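Local coordinates for protein short afifavidin (Afifella pfennigii, PDB 6HDT) that forms a strong non-covalent complex with biotin and 2-iminobiotin, as a dimeric bacterial avidin whose biological role is still obscure, at residues 57-62 / 76-81. Residues are numbered along the deposited sequence; the frame is centred on the assembly and turned at random.
With BTN (biotin), chain E.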
loop_
_atom_site.group_PDB
_atom_site.type_symbol
_atom_site.label_atom_id
_atom_site.label_comp_id
_atom_site.label_asym_id
_atom_site.label_seq_id
_atom_site.Cartn_x
_atom_site.Cartn_y
_atom_site.Cartn_z
ATOM N N THR A 57 -19.568 -5.017 -0.170
ATOM C CA THR A 57 -19.755 -3.562 -0.060
ATOM C C THR A 57 -18.439 -2.837 -0.291
ATOM O O THR A 57 -17.379 -3.400 -0.039
ATOM C CB THR A 57 -20.315 -3.163 1.332
ATOM O OG1 THR A 57 -19.332 -3.402 2.339
ATOM C CG2 THR A 57 -21.560 -3.964 1.650
ATOM N N PRO A 58 -18.481 -1.593 -0.800
ATOM C CA PRO A 58 -17.205 -0.900 -1.069
ATOM C C PRO A 58 -16.456 -0.472 0.185
ATOM O O PRO A 58 -17.077 0.000 1.163
ATOM C CB PRO A 58 -17.627 0.337 -1.854
ATOM C CG PRO A 58 -18.977 0.029 -2.370
ATOM C CD PRO A 58 -19.624 -0.829 -1.325
ATOM N N TYR A 59 -15.145 -0.701 0.137
ATOM C CA TYR A 59 -14.171 -0.199 1.108
ATOM C C TYR A 59 -13.227 0.799 0.443
ATOM O O TYR A 59 -12.842 0.642 -0.739
ATOM C CB TYR A 59 -13.406 -1.353 1.739
ATOM C CG TYR A 59 -14.282 -2.165 2.646
ATOM C CD1 TYR A 59 -15.117 -3.160 2.152
ATOM C CD2 TYR A 59 -14.309 -1.906 4.016
ATOM C CE1 TYR A 59 -15.968 -3.886 3.001
ATOM C CE2 TYR A 59 -15.132 -2.641 4.856
ATOM C CZ TYR A 59 -15.966 -3.616 4.345
ATOM O OH TYR A 59 -16.778 -4.337 5.202
ATOM N N PRO A 60 -12.864 1.857 1.173
ATOM C CA PRO A 60 -11.927 2.840 0.622
ATOM C C PRO A 60 -10.584 2.209 0.271
ATOM O O PRO A 60 -10.120 1.281 0.937
ATOM C CB PRO A 60 -11.785 3.881 1.740
ATOM C CG PRO A 60 -12.950 3.642 2.651
ATOM C CD PRO A 60 -13.273 2.190 2.551
ATOM N N LEU A 61 -9.983 2.692 -0.814
ATOM C CA LEU A 61 -8.621 2.286 -1.153
ATOM C C LEU A 61 -7.749 3.512 -1.452
ATOM O O LEU A 61 -8.236 4.509 -1.992
ATOM C CB LEU A 61 -8.618 1.213 -2.244
ATOM C CG LEU A 61 -8.454 1.431 -3.746
ATOM C CD1 LEU A 61 -7.144 2.062 -4.188
ATOM C CD2 LEU A 61 -8.604 0.071 -4.398
ATOM N N VAL A 62 -6.478 3.443 -1.014
ATOM C CA VAL A 62 -5.483 4.497 -1.283
ATOM C C VAL A 62 -4.140 3.911 -1.658
ATOM O O VAL A 62 -3.756 2.862 -1.181
ATOM C CB VAL A 62 -5.306 5.471 -0.104
ATOM C CG1 VAL A 62 -6.655 6.054 0.287
ATOM C CG2 VAL A 62 -4.607 4.806 1.064
ATOM N N TRP A 76 -10.186 -2.792 6.307
ATOM C CA TRP A 76 -11.502 -3.440 6.228
ATOM C C TRP A 76 -12.450 -2.930 7.312
ATOM O O TRP A 76 -12.852 -3.678 8.194
ATOM C CB TRP A 76 -11.352 -4.966 6.218
ATOM C CG TRP A 76 -10.558 -5.400 5.014
ATOM C CD1 TRP A 76 -9.262 -5.767 4.981
ATOM C CD2 TRP A 76 -11.027 -5.437 3.658
ATOM N NE1 TRP A 76 -8.857 -6.039 3.649
ATOM C CE2 TRP A 76 -9.945 -5.871 2.843
ATOM C CE3 TRP A 76 -12.276 -5.219 3.063
ATOM C CZ2 TRP A 76 -10.072 -6.022 1.469
ATOM C CZ3 TRP A 76 -12.382 -5.354 1.691
ATOM C CH2 TRP A 76 -11.299 -5.784 0.927
ATOM N N ASP A 77 -12.805 -1.644 7.211
ATOM C CA ASP A 77 -13.855 -1.052 8.007
ATOM C C ASP A 77 -14.647 -0.066 7.146
ATOM O O ASP A 77 -14.081 0.708 6.377
ATOM C CB ASP A 77 -13.278 -0.356 9.225
ATOM C CG ASP A 77 -14.354 0.265 10.092
ATOM O OD1 ASP A 77 -15.126 -0.497 10.732
ATOM O OD2 ASP A 77 -14.438 1.513 10.119
ATOM N N ASN A 78 -15.959 -0.200 7.189
ATOM C CA ASN A 78 -16.880 0.757 6.601
ATOM C C ASN A 78 -18.144 0.811 7.471
ATOM O O ASN A 78 -18.154 0.233 8.559
ATOM C CB ASN A 78 -17.131 0.470 5.088
ATOM C CG ASN A 78 -17.895 -0.807 4.814
ATOM O OD1 ASN A 78 -18.439 -1.461 5.723
ATOM N ND2 ASN A 78 -17.971 -1.165 3.515
ATOM N N ALA A 79 -19.188 1.505 7.017
ATOM C CA ALA A 79 -20.420 1.634 7.821
ATOM C C ALA A 79 -21.188 0.300 8.052
ATOM O O ALA A 79 -21.989 0.170 8.994
ATOM C CB ALA A 79 -21.332 2.668 7.188
ATOM N N THR A 80 -20.901 -0.686 7.213
ATOM C CA THR A 80 -21.608 -1.953 7.133
ATOM C C THR A 80 -20.944 -3.047 7.977
ATOM O O THR A 80 -21.618 -3.714 8.767
ATOM C CB THR A 80 -21.667 -2.405 5.654
ATOM O OG1 THR A 80 -22.480 -1.468 4.942
ATOM C CG2 THR A 80 -22.273 -3.770 5.516
ATOM N N ALA A 81 -19.639 -3.220 7.803
ATOM C CA ALA A 81 -18.888 -4.285 8.472
ATOM C C ALA A 81 -17.410 -3.993 8.665
ATOM O O ALA A 81 -16.770 -3.308 7.883
ATOM C CB ALA A 81 -19.037 -5.597 7.716
HETATM C C11 BTN E . -10.952 -9.955 5.908
HETATM O O11 BTN E . -10.178 -9.785 6.869
HETATM O O12 BTN E . -11.446 -11.077 5.644
HETATM C C10 BTN E . -11.266 -8.745 5.045
HETATM C C9 BTN E . -11.490 -9.102 3.577
HETATM C C8 BTN E . -10.198 -9.532 2.877
HETATM C C7 BTN E . -10.399 -9.991 1.435
HETATM C C2 BTN E . -9.054 -10.380 0.831
HETATM S S1 BTN E . -7.990 -9.016 0.397
HETATM C C6 BTN E . -6.950 -10.064 -0.579
HETATM C C5 BTN E . -7.892 -11.039 -1.261
HETATM N N1 BTN E . -8.366 -10.555 -2.527
HETATM C C3 BTN E . -9.672 -10.304 -2.600
HETATM O O3 BTN E . -10.256 -9.911 -3.625
HETATM N N2 BTN E . -10.213 -10.566 -1.382
HETATM C C4 BTN E . -9.215 -11.133 -0.489
#
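The phenol ring of Tyr59 lies between two unlike flat groups, the amide of Asn78 on one face and the edge of the Trp76 indole on the other. With chi1 at 68°, the amide sits between the Asn78 backbone N and carbonyl carbon and stacks almost flat, ND2 over the ring centre and the planes only 11° apart. Two bonds in the amide plane fix its rotation: Asn78 ND2 donates to Thr57 OG1 at 2.9 Å and to Pro58 O at 2.8 Å. OD1 accepts from Thr80 N, closing an Asx turn, and from Ala81 N, which extends it to an Asx motif. One side chain thus shapes the 78-81 turn and ties it to the 57-62 segment, a worked case of an amide spending both its ends. Were an alanine to replace Asn78, Thr57 OG1 and Pro58 O would probably lose this donor, the turn its acceptor, and Tyr59 the amide over one face. Tyr59 OH donates to Ala81 O at 2.9 Å from above the carbonyl plane, while Asn78 N reaches that oxygen from the opposite face. Trp76 meets Tyr59 edge-to-face, Trp76 CZ3 lying 3.5 Å from Tyr59 CD1. A face of this indole lies against the biotin tail, Trp76 CG 3.4 Å from C10, which puts Tyr59 in the pocket's second shell; NE1 bonds to Thr87 OG1. The contact joins the open end of the hairpin 58-66/69-77 in the eight-stranded antiparallel avidin barrel, with strand 40-46 pairing through Tyr45 to Tyr59 and strand 82-96 through Cys83 and Ser85 to Trp76.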